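Local coordinates for PA1221 (Pseudomonas aeruginosa, PDB 4DG8), which joins an AMP-binding region of the ANL superfamily to a phosphopantetheine attachment region, and holds adenosine monophosphate in this model, at residues A[43-48]-A[53-58]; A[84-89]-A[207-212]; A[270-275]-A[293-298]; A[117-122]-A[169-174]; A[96-99]-A[103-106]. All coordinates share one frame; numbering follows the deposited sequence.

Contact 1 (A[43-48]-A[53-58])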
# COMPACT_ATOMS: atom_id res chain seq x y z
N ARG A 43 -13.72 17.37 -17.25
CA ARG A 43 -13.36 15.94 -17.33
C ARG A 43 -13.82 15.15 -16.08
O ARG A 43 -13.99 15.71 -15.01
CB ARG A 43 -11.85 15.77 -17.48
CG ARG A 43 -11.29 15.93 -18.88
CD ARG A 43 -9.83 15.48 -18.87
NE ARG A 43 -9.20 15.52 -20.19
CZ ARG A 43 -7.95 15.12 -20.43
NH1 ARG A 43 -7.21 14.64 -19.44
NH2 ARG A 43 -7.45 15.18 -21.66
N GLU A 44 -14.02 13.85 -16.24
CA GLU A 44 -14.53 13.01 -15.16
C GLU A 44 -13.42 12.61 -14.15
O GLU A 44 -12.44 11.95 -14.50
CB GLU A 44 -15.15 11.77 -15.80
CG GLU A 44 -15.92 10.89 -14.88
CD GLU A 44 -16.55 9.74 -15.64
OE1 GLU A 44 -15.93 9.27 -16.60
OE2 GLU A 44 -17.67 9.33 -15.27
N ALA A 45 -13.56 13.07 -12.92
CA ALA A 45 -12.60 12.79 -11.85
C ALA A 45 -12.88 11.50 -11.08
O ALA A 45 -11.97 10.84 -10.59
CB ALA A 45 -12.51 13.97 -10.90
N ILE A 46 -14.17 11.20 -10.92
CA ILE A 46 -14.61 10.04 -10.15
C ILE A 46 -15.79 9.40 -10.87
O ILE A 46 -16.75 10.08 -11.20
CB ILE A 46 -15.11 10.45 -8.75
CG1 ILE A 46 -14.03 11.15 -7.92
CG2 ILE A 46 -15.63 9.25 -7.99
CD1 ILE A 46 -14.57 11.67 -6.58
N ARG A 47 -15.75 8.09 -11.05
CA ARG A 47 -16.91 7.37 -11.55
C ARG A 47 -17.34 6.33 -10.54
O ARG A 47 -16.57 5.44 -10.17
CB ARG A 47 -16.60 6.68 -12.89
CG ARG A 47 -17.68 5.66 -13.31
CD ARG A 47 -18.91 6.33 -13.88
NE ARG A 47 -18.59 6.88 -15.19
CZ ARG A 47 -18.88 6.29 -16.35
NH1 ARG A 47 -19.57 5.16 -16.37
NH2 ARG A 47 -18.51 6.87 -17.48
N ASP A 48 -18.59 6.43 -10.09
CA ASP A 48 -19.10 5.48 -9.10
C ASP A 48 -20.49 4.98 -9.48
O ASP A 48 -20.98 5.30 -10.57
CB ASP A 48 -19.05 6.10 -7.69
CG ASP A 48 -19.94 7.34 -7.53
OD1 ASP A 48 -20.88 7.55 -8.34
OD2 ASP A 48 -19.71 8.09 -6.54
N VAL A 53 -18.40 12.55 -10.95
CA VAL A 53 -18.09 13.85 -10.38
C VAL A 53 -16.95 14.40 -11.23
O VAL A 53 -15.98 13.69 -11.49
CB VAL A 53 -17.63 13.71 -8.89
CG1 VAL A 53 -17.02 14.99 -8.37
CG2 VAL A 53 -18.78 13.27 -7.98
N ASP A 54 -17.05 15.65 -11.69
CA ASP A 54 -15.93 16.20 -12.47
C ASP A 54 -14.92 16.96 -11.59
O ASP A 54 -15.14 17.15 -10.40
CB ASP A 54 -16.41 17.00 -13.71
CG ASP A 54 -17.09 18.33 -13.37
OD1 ASP A 54 -16.80 18.92 -12.32
OD2 ASP A 54 -17.89 18.81 -14.19
N TYR A 55 -13.82 17.38 -12.20
CA TYR A 55 -12.74 18.02 -11.45
C TYR A 55 -13.21 19.23 -10.66
O TYR A 55 -12.96 19.31 -9.46
CB TYR A 55 -11.55 18.35 -12.34
CG TYR A 55 -10.62 17.17 -12.49
CD1 TYR A 55 -10.91 16.15 -13.39
CD2 TYR A 55 -9.48 17.04 -11.69
CE1 TYR A 55 -10.07 15.04 -13.52
CE2 TYR A 55 -8.63 15.93 -11.81
CZ TYR A 55 -8.94 14.93 -12.72
OH TYR A 55 -8.13 13.84 -12.85
N ARG A 56 -13.90 20.16 -11.32
CA ARG A 56 -14.42 21.34 -10.62
C ARG A 56 -15.33 20.96 -9.44
O ARG A 56 -15.18 21.50 -8.36
CB ARG A 56 -15.12 22.30 -11.59
CG ARG A 56 -15.51 23.66 -10.99
N GLN A 57 -16.27 20.04 -9.62
CA GLN A 57 -17.13 19.64 -8.51
C GLN A 57 -16.30 19.04 -7.36
O GLN A 57 -16.55 19.33 -6.20
CB GLN A 57 -18.19 18.65 -8.95
CG GLN A 57 -18.92 19.08 -10.21
CD GLN A 57 -19.89 18.04 -10.73
OE1 GLN A 57 -19.52 16.90 -11.04
NE2 GLN A 57 -21.16 18.44 -10.85
N LEU A 58 -15.31 18.22 -7.70
CA LEU A 58 -14.44 17.60 -6.71
C LEU A 58 -13.70 18.67 -5.91
O LEU A 58 -13.72 18.65 -4.68
CB LEU A 58 -13.44 16.63 -7.35
CG LEU A 58 -12.54 15.91 -6.34
CD1 LEU A 58 -13.37 15.35 -5.18
CD2 LEU A 58 -11.66 14.84 -6.97
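Ala45 lays its methyl over one face of the Tyr55 ring, a CH-pi contact in which CB stands 3.8 Å from the ring centroid and is shifted toward the rim. The edge of the same ring is turned to Arg43 O, and its hydroxyl leaves the hairpin to bond Gly230 O. On another side the Ala45 methyl touches Leu58, with CB 4.1 Å from CD2. The CG of Leu58 lies anti to its backbone N (chi1 -178°), which places both methyls where the first strand passes. CD1 of Leu58 meets CD1 of Ile46 at 4.1 Å, the two side chains crossing at about a right angle. Ile46 shares one face of the sheet with Val53, their CB atoms 4.1 Å apart, and Arg88 and Ile91 of helix 88-99 pack against that face.

The backbone here forms a classic beta bulge: Val53 O accepts from both Ala45 N (2.9 Å) and Ile46 N (3.1 Å), while Val53 N donates back to Ile46 O. Strand then gives way to helix at Asp54, the N-cap. In a capping box, Gln57 N donates to Asp54 OD1 at 3.0 Å, and Asp54 N donates to Gln57 OE1 at 2.8 Å. The chemistry thus divides: backbone bonds hold the bulged hairpin, side-chain to backbone bonds of the capping box satisfy N-H groups at the helix start, and apolar methyls and the face of a buried ring fill the join between strand and helix.

Contact 2 (A[84-89]-A[207-212])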
# COMPACT_ATOMS: atom_id res chain seq x y z
N GLY A 84 -14.28 4.44 5.64
CA GLY A 84 -15.43 3.98 4.87
C GLY A 84 -15.00 3.26 3.60
O GLY A 84 -13.84 3.35 3.20
N GLU A 85 -15.94 2.59 2.93
CA GLU A 85 -15.68 1.97 1.64
C GLU A 85 -15.43 3.05 0.59
O GLU A 85 -15.85 4.19 0.78
CB GLU A 85 -16.87 1.10 1.19
CG GLU A 85 -17.16 -0.11 2.08
CD GLU A 85 -15.97 -1.04 2.21
OE1 GLU A 85 -15.11 -1.04 1.31
OE2 GLU A 85 -15.89 -1.77 3.22
N TYR A 86 -14.77 2.72 -0.52
CA TYR A 86 -14.53 3.75 -1.51
C TYR A 86 -15.83 4.40 -1.96
O TYR A 86 -16.76 3.71 -2.39
CB TYR A 86 -13.72 3.25 -2.70
CG TYR A 86 -12.26 3.27 -2.37
CD1 TYR A 86 -11.52 2.10 -2.34
CD2 TYR A 86 -11.63 4.46 -2.03
CE1 TYR A 86 -10.19 2.12 -2.00
CE2 TYR A 86 -10.30 4.49 -1.69
CZ TYR A 86 -9.58 3.31 -1.67
OH TYR A 86 -8.25 3.32 -1.33
N SER A 87 -15.87 5.72 -1.84
CA SER A 87 -17.01 6.51 -2.29
C SER A 87 -16.48 7.86 -2.74
O SER A 87 -15.34 8.21 -2.44
CB SER A 87 -18.01 6.70 -1.15
OG SER A 87 -17.45 7.54 -0.14
N ARG A 88 -17.30 8.61 -3.46
CA ARG A 88 -16.91 9.97 -3.83
C ARG A 88 -16.63 10.80 -2.57
O ARG A 88 -15.71 11.63 -2.53
CB ARG A 88 -17.99 10.61 -4.73
CG ARG A 88 -19.38 10.65 -4.12
CD ARG A 88 -20.34 11.38 -5.03
NE ARG A 88 -20.65 10.60 -6.24
CZ ARG A 88 -21.41 11.03 -7.23
NH1 ARG A 88 -21.96 12.24 -7.18
NH2 ARG A 88 -21.63 10.24 -8.28
N GLU A 89 -17.40 10.54 -1.51
CA GLU A 89 -17.13 11.19 -0.22
C GLU A 89 -15.72 10.92 0.34
O GLU A 89 -15.05 11.85 0.79
CB GLU A 89 -18.16 10.78 0.84
CG GLU A 89 -19.54 11.40 0.65
CD GLU A 89 -20.35 10.71 -0.41
OE1 GLU A 89 -19.99 9.57 -0.79
OE2 GLU A 89 -21.35 11.30 -0.86
N PHE A 207 -8.27 4.80 -13.64
CA PHE A 207 -7.71 3.83 -12.71
C PHE A 207 -8.79 3.15 -11.92
O PHE A 207 -9.67 3.80 -11.38
CB PHE A 207 -6.73 4.50 -11.74
CG PHE A 207 -5.32 4.42 -12.17
CD1 PHE A 207 -4.78 5.40 -12.99
CD2 PHE A 207 -4.54 3.34 -11.81
CE1 PHE A 207 -3.47 5.31 -13.42
CE2 PHE A 207 -3.22 3.25 -12.23
CZ PHE A 207 -2.69 4.23 -13.02
N LEU A 208 -8.72 1.82 -11.88
CA LEU A 208 -9.50 1.06 -10.95
C LEU A 208 -9.05 1.46 -9.54
O LEU A 208 -7.86 1.40 -9.23
CB LEU A 208 -9.24 -0.43 -11.17
CG LEU A 208 -9.86 -1.34 -10.10
CD1 LEU A 208 -11.36 -1.22 -10.16
CD2 LEU A 208 -9.43 -2.78 -10.30
N VAL A 209 -9.99 1.90 -8.72
CA VAL A 209 -9.72 2.15 -7.32
C VAL A 209 -10.34 1.04 -6.51
O VAL A 209 -11.56 0.93 -6.39
CB VAL A 209 -10.27 3.51 -6.86
CG1 VAL A 209 -10.15 3.67 -5.32
CG2 VAL A 209 -9.57 4.64 -7.60
N ASN A 210 -9.46 0.20 -5.97
CA ASN A 210 -9.80 -1.06 -5.33
C ASN A 210 -9.09 -1.29 -3.97
O ASN A 210 -9.70 -1.72 -2.99
CB ASN A 210 -9.61 -2.22 -6.33
CG ASN A 210 -9.87 -3.57 -5.69
OD1 ASN A 210 -10.99 -3.86 -5.27
ND2 ASN A 210 -8.83 -4.39 -5.61
N SER A 211 -7.77 -1.14 -3.97
CA SER A 211 -6.94 -1.26 -2.76
C SER A 211 -7.38 -0.33 -1.64
O SER A 211 -7.48 0.87 -1.84
CB SER A 211 -5.47 -0.98 -3.10
OG SER A 211 -5.04 -1.78 -4.18
N PRO A 212 -7.66 -0.87 -0.44
CA PRO A 212 -8.07 0.01 0.66
C PRO A 212 -6.97 0.98 1.04
O PRO A 212 -5.79 0.71 0.75
CB PRO A 212 -8.35 -0.97 1.81
CG PRO A 212 -8.73 -2.25 1.12
CD PRO A 212 -7.83 -2.30 -0.09
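The loop leading from strand 79-83 into helix 88-99 reaches the end of strand 206-209 through one side chain, Tyr86, which meets Val209 and Ser211. CG1 of Val209 sits squarely over the centre of the tyrosine ring, 3.4 Å from its centroid and only 2° off the ring normal. All six ring carbons are therefore almost equally far from this methyl, CD1 lying at 3.6 Å. The two side chains cross at about a right angle, so the valine presents a branch end-on to the face in a compact CH-pi contact.

Strand 79-83 belongs to the seven-stranded mixed sheet and strand 206-209 runs beside strand 231-234, so the tyrosine links the loop after one sheet to the end of a strand in another within the AMP-binding region. Ala218 and Ile222 of helix 217-226 also pack on it.

At its far end the ring is held by a polar bond. Tyr86 OH donates to Ser211 O at 2.6 Å, approaching in the carbonyl plane, and Asn210 O lies at the ring edge, 4.0 Å from CE1. With its hydroxyl bonded and a methyl over the face, the ring is restrained in both tilt and reach. Ser211 takes part through its carbonyl; its OG bonds Glu221 OE2 and a butanediol molecule probably from the crystallisation liquor. One residue past the tyrosine, Ser87 is the N-cap of helix 88-99, its OG accepting from Ser90 N.

Contact 3 (A[270-275]-A[293-298])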
# COMPACT_ATOMS: atom_id res chain seq x y z
N LEU A 270 -8.71 -18.31 -13.06
CA LEU A 270 -10.15 -18.42 -13.23
C LEU A 270 -10.67 -17.99 -14.61
O LEU A 270 -11.43 -18.69 -15.23
CB LEU A 270 -10.85 -17.53 -12.20
CG LEU A 270 -10.85 -17.98 -10.74
CD1 LEU A 270 -11.54 -16.93 -9.86
CD2 LEU A 270 -11.52 -19.31 -10.61
N ASP A 271 -10.35 -16.76 -14.99
CA ASP A 271 -10.89 -16.17 -16.21
C ASP A 271 -9.92 -15.13 -16.79
O ASP A 271 -10.11 -13.93 -16.60
CB ASP A 271 -12.25 -15.55 -15.91
CG ASP A 271 -12.82 -14.78 -17.08
OD1 ASP A 271 -12.43 -15.04 -18.24
OD2 ASP A 271 -13.65 -13.89 -16.84
N PRO A 272 -8.87 -15.58 -17.46
CA PRO A 272 -7.84 -14.65 -17.94
C PRO A 272 -8.43 -13.59 -18.88
O PRO A 272 -7.83 -12.53 -18.99
CB PRO A 272 -6.86 -15.56 -18.70
CG PRO A 272 -7.67 -16.74 -19.08
CD PRO A 272 -8.62 -16.95 -17.94
N ASP A 273 -9.56 -13.87 -19.54
CA ASP A 273 -10.19 -12.84 -20.35
C ASP A 273 -10.77 -11.69 -19.53
O ASP A 273 -11.15 -10.67 -20.12
CB ASP A 273 -11.28 -13.41 -21.28
CG ASP A 273 -10.71 -14.17 -22.48
OD1 ASP A 273 -9.49 -14.08 -22.74
OD2 ASP A 273 -11.50 -14.83 -23.19
N CYS A 274 -10.85 -11.80 -18.20
CA CYS A 274 -11.42 -10.68 -17.43
C CYS A 274 -10.53 -9.42 -17.47
O CYS A 274 -10.96 -8.33 -17.10
CB CYS A 274 -11.76 -11.07 -15.99
SG CYS A 274 -10.37 -11.18 -14.86
N LEU A 275 -9.31 -9.59 -17.93
CA LEU A 275 -8.40 -8.45 -18.03
C LEU A 275 -8.65 -7.63 -19.30
O LEU A 275 -8.18 -6.50 -19.41
CB LEU A 275 -6.95 -8.92 -17.99
CG LEU A 275 -6.60 -9.78 -16.78
CD1 LEU A 275 -5.17 -10.28 -16.89
CD2 LEU A 275 -6.87 -9.04 -15.45
N VAL A 293 2.04 -14.89 -15.36
CA VAL A 293 2.36 -13.76 -16.23
C VAL A 293 2.37 -14.22 -17.68
O VAL A 293 1.87 -13.52 -18.56
CB VAL A 293 3.72 -13.09 -15.88
CG1 VAL A 293 4.13 -12.07 -16.95
CG2 VAL A 293 3.65 -12.44 -14.51
N ARG A 294 2.93 -15.41 -17.92
CA ARG A 294 2.93 -16.05 -19.23
C ARG A 294 1.49 -16.26 -19.70
O ARG A 294 1.14 -15.91 -20.83
CB ARG A 294 3.65 -17.42 -19.17
CG ARG A 294 5.16 -17.39 -19.46
CD ARG A 294 5.80 -18.80 -19.40
NE ARG A 294 5.54 -19.60 -20.61
CZ ARG A 294 6.33 -19.60 -21.68
NH1 ARG A 294 7.43 -18.84 -21.68
NH2 ARG A 294 6.04 -20.34 -22.74
N ARG A 295 0.66 -16.85 -18.84
CA ARG A 295 -0.72 -17.11 -19.28
C ARG A 295 -1.45 -15.78 -19.66
O ARG A 295 -2.13 -15.68 -20.70
CB ARG A 295 -1.48 -17.90 -18.21
CG ARG A 295 -2.78 -18.48 -18.72
CD ARG A 295 -3.53 -19.32 -17.68
NE ARG A 295 -4.79 -19.76 -18.25
CZ ARG A 295 -5.86 -20.09 -17.54
NH1 ARG A 295 -5.81 -20.07 -16.21
NH2 ARG A 295 -6.97 -20.47 -18.14
N ALA A 296 -1.25 -14.76 -18.82
CA ALA A 296 -1.86 -13.46 -19.07
C ALA A 296 -1.38 -12.85 -20.38
O ALA A 296 -2.19 -12.53 -21.26
CB ALA A 296 -1.65 -12.49 -17.88
N LEU A 297 -0.06 -12.70 -20.54
CA LEU A 297 0.47 -12.00 -21.71
C LEU A 297 0.25 -12.75 -23.02
O LEU A 297 0.04 -12.12 -24.08
CB LEU A 297 1.94 -11.62 -21.52
CG LEU A 297 2.09 -10.55 -20.44
CD1 LEU A 297 3.54 -10.10 -20.34
CD2 LEU A 297 1.17 -9.37 -20.73
N LEU A 298 0.28 -14.08 -22.96
CA LEU A 298 -0.02 -14.89 -24.13
C LEU A 298 -1.49 -14.73 -24.53
O LEU A 298 -1.82 -14.84 -25.71
CB LEU A 298 0.33 -16.36 -23.91
CG LEU A 298 1.84 -16.62 -23.80
CD1 LEU A 298 2.16 -18.07 -23.44
CD2 LEU A 298 2.53 -16.21 -25.10
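The 2.8 Å backbone bond from Cys274 N to Asp271 O closes the start of a 3-10 turn that presents Pro272 and Leu275 to Arg295 and Ala296 of helix 290-299. The turn lies between helix 261-270 and strand 280-284, and helix 290-299 forms the crossover from strand 280-284 to its parallel neighbour 304-309. The contact therefore joins the connections on successive strands of the five-stranded mixed sheet. A second, weak bond within the turn runs from Leu275 N to Pro272 O at 3.5 Å.

Between the segments no hydrogen bond forms; the main meeting is of the Pro272 ring with one face of a guanidinium. The proline ring comes under that face of Arg295, offset toward its rim, and the two side chains cross obliquely. Arg295 gets there by an extended chain: CG is anti to the backbone N (chi1 -166°) and the methylenes run straight on to NE. Its NH1 donates to Asp269 O near the end of helix 261-270, which probably helps to hold the guanidinium over the proline. Deeper in, where both partners are buried, Leu275 brings CD1 to 4.3 Å from Ala296 CB, a lighter touch. The same alanine also packs on Phe264 and Val268 of helix 261-270. The closest approach between the two segments is made on the arginine side, where NH2 lies 3.9 Å from both CD and CG of Pro272.

Contact 4 (A[117-122]-A[169-174])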
# COMPACT_ATOMS: atom_id res chain seq x y z
N ALA A 117 -7.70 3.00 19.06
CA ALA A 117 -7.39 4.07 19.98
C ALA A 117 -5.88 4.18 20.12
O ALA A 117 -5.33 5.28 20.13
CB ALA A 117 -8.04 3.81 21.36
N GLU A 118 -5.21 3.04 20.22
CA GLU A 118 -3.76 3.09 20.33
C GLU A 118 -3.06 3.57 19.02
O GLU A 118 -2.09 4.34 19.07
CB GLU A 118 -3.22 1.76 20.88
CG GLU A 118 -1.70 1.70 20.99
CD GLU A 118 -1.09 2.63 22.05
OE1 GLU A 118 -1.82 3.34 22.78
OE2 GLU A 118 0.15 2.65 22.15
N LEU A 119 -3.57 3.17 17.86
CA LEU A 119 -3.05 3.74 16.61
C LEU A 119 -3.20 5.28 16.60
O LEU A 119 -2.26 6.02 16.23
CB LEU A 119 -3.74 3.15 15.38
CG LEU A 119 -3.59 1.65 15.09
CD1 LEU A 119 -4.18 1.34 13.71
CD2 LEU A 119 -2.13 1.19 15.16
N CYS A 120 -4.38 5.75 17.03
CA CYS A 120 -4.68 7.19 17.03
C CYS A 120 -3.78 7.94 17.98
O CYS A 120 -3.34 9.04 17.67
CB CYS A 120 -6.16 7.49 17.34
SG CYS A 120 -7.31 7.00 15.98
N ARG A 121 -3.51 7.33 19.14
CA ARG A 121 -2.54 7.92 20.06
C ARG A 121 -1.14 7.95 19.45
O ARG A 121 -0.42 8.94 19.58
CB ARG A 121 -2.52 7.17 21.38
CG ARG A 121 -1.89 7.95 22.54
CD ARG A 121 -1.87 7.12 23.82
NE ARG A 121 -0.99 5.95 23.72
CZ ARG A 121 0.33 5.99 23.88
NH1 ARG A 121 0.92 7.15 24.15
NH2 ARG A 121 1.06 4.89 23.79
N GLN A 122 -0.73 6.87 18.80
CA GLN A 122 0.63 6.78 18.27
C GLN A 122 0.91 7.94 17.34
O GLN A 122 1.98 8.53 17.40
CB GLN A 122 0.89 5.44 17.55
CG GLN A 122 1.10 4.26 18.49
CD GLN A 122 2.33 4.43 19.39
OE1 GLN A 122 3.41 4.77 18.91
NE2 GLN A 122 2.15 4.22 20.69
N ILE A 169 -0.24 8.89 6.62
CA ILE A 169 0.44 7.87 7.40
C ILE A 169 -0.10 6.47 7.08
O ILE A 169 -1.30 6.27 7.00
CB ILE A 169 0.30 8.14 8.91
CG1 ILE A 169 1.04 9.43 9.27
CG2 ILE A 169 0.81 6.92 9.74
CD1 ILE A 169 0.86 9.89 10.69
N ASN A 170 0.81 5.52 6.88
CA ASN A 170 0.43 4.11 6.77
C ASN A 170 1.13 3.33 7.86
O ASN A 170 2.34 3.45 8.04
CB ASN A 170 0.82 3.51 5.42
CG ASN A 170 -0.12 3.94 4.29
OD1 ASN A 170 -0.91 4.88 4.44
ND2 ASN A 170 -0.02 3.25 3.16
N PHE A 171 0.38 2.52 8.60
CA PHE A 171 1.00 1.77 9.68
C PHE A 171 1.61 0.48 9.12
O PHE A 171 1.03 -0.16 8.24
CB PHE A 171 -0.01 1.45 10.78
CG PHE A 171 -0.13 2.52 11.83
CD1 PHE A 171 0.82 2.64 12.83
CD2 PHE A 171 -1.20 3.41 11.82
CE1 PHE A 171 0.70 3.64 13.80
CE2 PHE A 171 -1.32 4.40 12.79
CZ PHE A 171 -0.37 4.52 13.78
N SER A 172 2.80 0.13 9.61
CA SER A 172 3.45 -1.11 9.22
C SER A 172 3.64 -2.06 10.40
O SER A 172 4.15 -1.68 11.46
CB SER A 172 4.79 -0.85 8.52
OG SER A 172 5.42 -2.07 8.18
N SER A 173 3.18 -3.29 10.23
CA SER A 173 3.39 -4.37 11.22
C SER A 173 4.58 -5.29 10.86
O SER A 173 4.77 -6.37 11.45
CB SER A 173 2.10 -5.16 11.47
OG SER A 173 1.13 -4.32 12.07
N GLY A 174 5.32 -4.87 9.84
CA GLY A 174 6.40 -5.67 9.29
C GLY A 174 7.63 -5.84 10.17
O GLY A 174 8.47 -6.70 9.90
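Leu119 and Phe171 carry the contact by a CH-pi interaction: CD2 of the leucine stands over the centre of the phenylalanine ring, 3.8 Å from its centroid and 3° off the normal. The side chains slide past each other in opposite directions, and Leu119 CB lies 3.8 Å from Phe171 CE2, near the end of the ring. The CG of Leu119 lies anti to its carbonyl carbon (chi1 -63°), and this carries the branch point out over the face.

Further apolar packing comes from Gln122, one helical turn on, whose CB meets the ring at its edge, 4.1 Å from CZ. Van der Waals contact with the helix backbone completes the fit, Leu119 O lying 3.4 Å from Phe171 CZ.

No hydrogen bond crosses between the segments; the polar groups find partners within their own segment or, for Gln122 OE1, in Asn376 ND2. Arg121 grips Glu118 side-on, its NE 2.9 Å from OE1 and its NH2 2.9 Å from OE2. Gln122 NE2 adds a bond to Glu118 OE2 from above the carboxylate plane. On the strand side, Ser172 OG accepts from Gly174 N in an ST turn.

The whole is a helix laid on a sheet: helix 113-123 rests on strand 166-172 of the seven-stranded sheet. Just beyond Phe171, Ser172 to Gly174 open the Ser/Thr/Gly-rich loop that is a signature of AMP-binding enzymes of this superfamily.

Contact 5 (A[96-99]-A[103-106])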
# COMPACT_ATOMS: atom_id res chain seq x y z
N ALA A 96 -9.55 17.15 0.75
CA ALA A 96 -9.80 18.26 1.68
C ALA A 96 -8.75 18.26 2.80
O ALA A 96 -8.26 19.33 3.24
CB ALA A 96 -11.21 18.16 2.25
N ILE A 97 -8.38 17.06 3.24
CA ILE A 97 -7.32 16.90 4.22
C ILE A 97 -6.02 17.47 3.67
O ILE A 97 -5.39 18.31 4.31
CB ILE A 97 -7.14 15.43 4.67
CG1 ILE A 97 -8.26 15.05 5.64
CG2 ILE A 97 -5.80 15.26 5.40
CD1 ILE A 97 -8.59 13.55 5.66
N LEU A 98 -5.65 17.05 2.46
CA LEU A 98 -4.41 17.59 1.88
C LEU A 98 -4.41 19.12 1.69
O LEU A 98 -3.41 19.79 1.96
CB LEU A 98 -4.08 16.90 0.56
CG LEU A 98 -3.87 15.38 0.68
CD1 LEU A 98 -3.37 14.89 -0.65
CD2 LEU A 98 -2.89 15.05 1.80
N LEU A 99 -5.54 19.64 1.20
CA LEU A 99 -5.74 21.07 1.02
C LEU A 99 -5.55 21.86 2.31
O LEU A 99 -5.15 23.04 2.27
CB LEU A 99 -7.17 21.35 0.53
CG LEU A 99 -7.48 21.13 -0.96
CD1 LEU A 99 -9.01 21.19 -1.23
CD2 LEU A 99 -6.74 22.18 -1.79
N HIS A 103 -2.67 15.58 7.09
CA HIS A 103 -2.35 14.29 6.47
C HIS A 103 -3.37 13.24 6.88
O HIS A 103 -3.90 13.26 7.98
CB HIS A 103 -0.91 13.81 6.78
CG HIS A 103 -0.49 13.94 8.22
ND1 HIS A 103 0.03 15.10 8.74
CD2 HIS A 103 -0.46 13.02 9.22
CE1 HIS A 103 0.34 14.91 10.01
NE2 HIS A 103 0.06 13.66 10.33
N TYR A 104 -3.61 12.28 5.98
CA TYR A 104 -4.68 11.33 6.21
C TYR A 104 -4.18 9.98 6.69
O TYR A 104 -3.04 9.58 6.44
CB TYR A 104 -5.61 11.17 4.99
CG TYR A 104 -4.99 10.69 3.68
CD1 TYR A 104 -4.72 9.34 3.47
CD2 TYR A 104 -4.75 11.59 2.63
CE1 TYR A 104 -4.18 8.88 2.24
CE2 TYR A 104 -4.22 11.15 1.39
CZ TYR A 104 -3.93 9.80 1.21
OH TYR A 104 -3.39 9.35 0.01
N LEU A 105 -5.05 9.32 7.43
CA LEU A 105 -4.79 7.99 7.96
C LEU A 105 -6.04 7.14 7.81
O LEU A 105 -7.13 7.56 8.22
CB LEU A 105 -4.47 8.11 9.45
CG LEU A 105 -4.47 6.84 10.27
CD1 LEU A 105 -3.35 5.90 9.81
CD2 LEU A 105 -4.34 7.20 11.75
N TYR A 106 -5.91 5.93 7.25
CA TYR A 106 -7.06 5.04 7.23
C TYR A 106 -7.37 4.46 8.62
O TYR A 106 -6.49 3.96 9.32
CB TYR A 106 -6.96 3.90 6.20
CG TYR A 106 -8.33 3.28 6.00
CD1 TYR A 106 -9.39 4.06 5.53
CD2 TYR A 106 -8.59 1.95 6.32
CE1 TYR A 106 -10.66 3.55 5.36
CE2 TYR A 106 -9.87 1.41 6.15
CZ TYR A 106 -10.90 2.23 5.68
OH TYR A 106 -12.18 1.74 5.50
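Ile97 makes the tight part of this buried contact, pressing its CG2 methyl onto the backbone of His103 and Tyr104. CG2 lies 3.5 Å from His103 C and 3.7 Å from Tyr104 N, close enough to bear directly on the peptide between them. The imidazole takes no part: the CB of His103 points away from the helix, which leaves its main chain facing the isoleucine. The other branch of Ile97 reaches further along, with CD1 3.9 Å from Tyr104 CB and the two side chains at about a right angle. Leu80 and Val82 of strand 79-83 pack on the same isoleucine.

The looser part is made by Leu98, whose CD2 approaches Tyr104 CD2 at 4.0 Å from an oblique direction, neither over the face nor at the edge. The CG of Tyr104 is wedged between its own N and carbonyl carbon (chi1 60°), and this swings the ring out beside the leucine. Its hydroxyl is hydrogen-bonded to Trp223 NE1, and Tyr168 meets the ring as well. No hydrogen bond joins the two segments, and their direct contact is van der Waals packing. Further round the helix, Leu99 is partly exposed and turned from the strand.

Such packing of a helix's last turn against the strand that follows it is characteristic of a beta-alpha-beta unit, here strand 79-83, helix 88-99 and the parallel neighbouring strand 103-106.

Overall arrangement
Contact 1 closes first, across the short turn of the hairpin 44-54. Contact 2 then spans a long loop from 84 to 212, within which contact 5 and then contact 4 nest one after the other. Contact 3 follows separately, and none of the loops cross. Contact 1 is tied to contact 2 by a salt bridge between Asp48 and Arg88, and both reach the four-stranded sheet. Contacts 2 and 5 share helix 88-99. Contacts 5 and 4 meet in the seven-stranded sheet, where Ile169 N pairs with Tyr104 O on neighbouring strands. Contact 3, in the five-stranded sheet's crossovers, stands apart, its centre about 25 Å from that of contact 2.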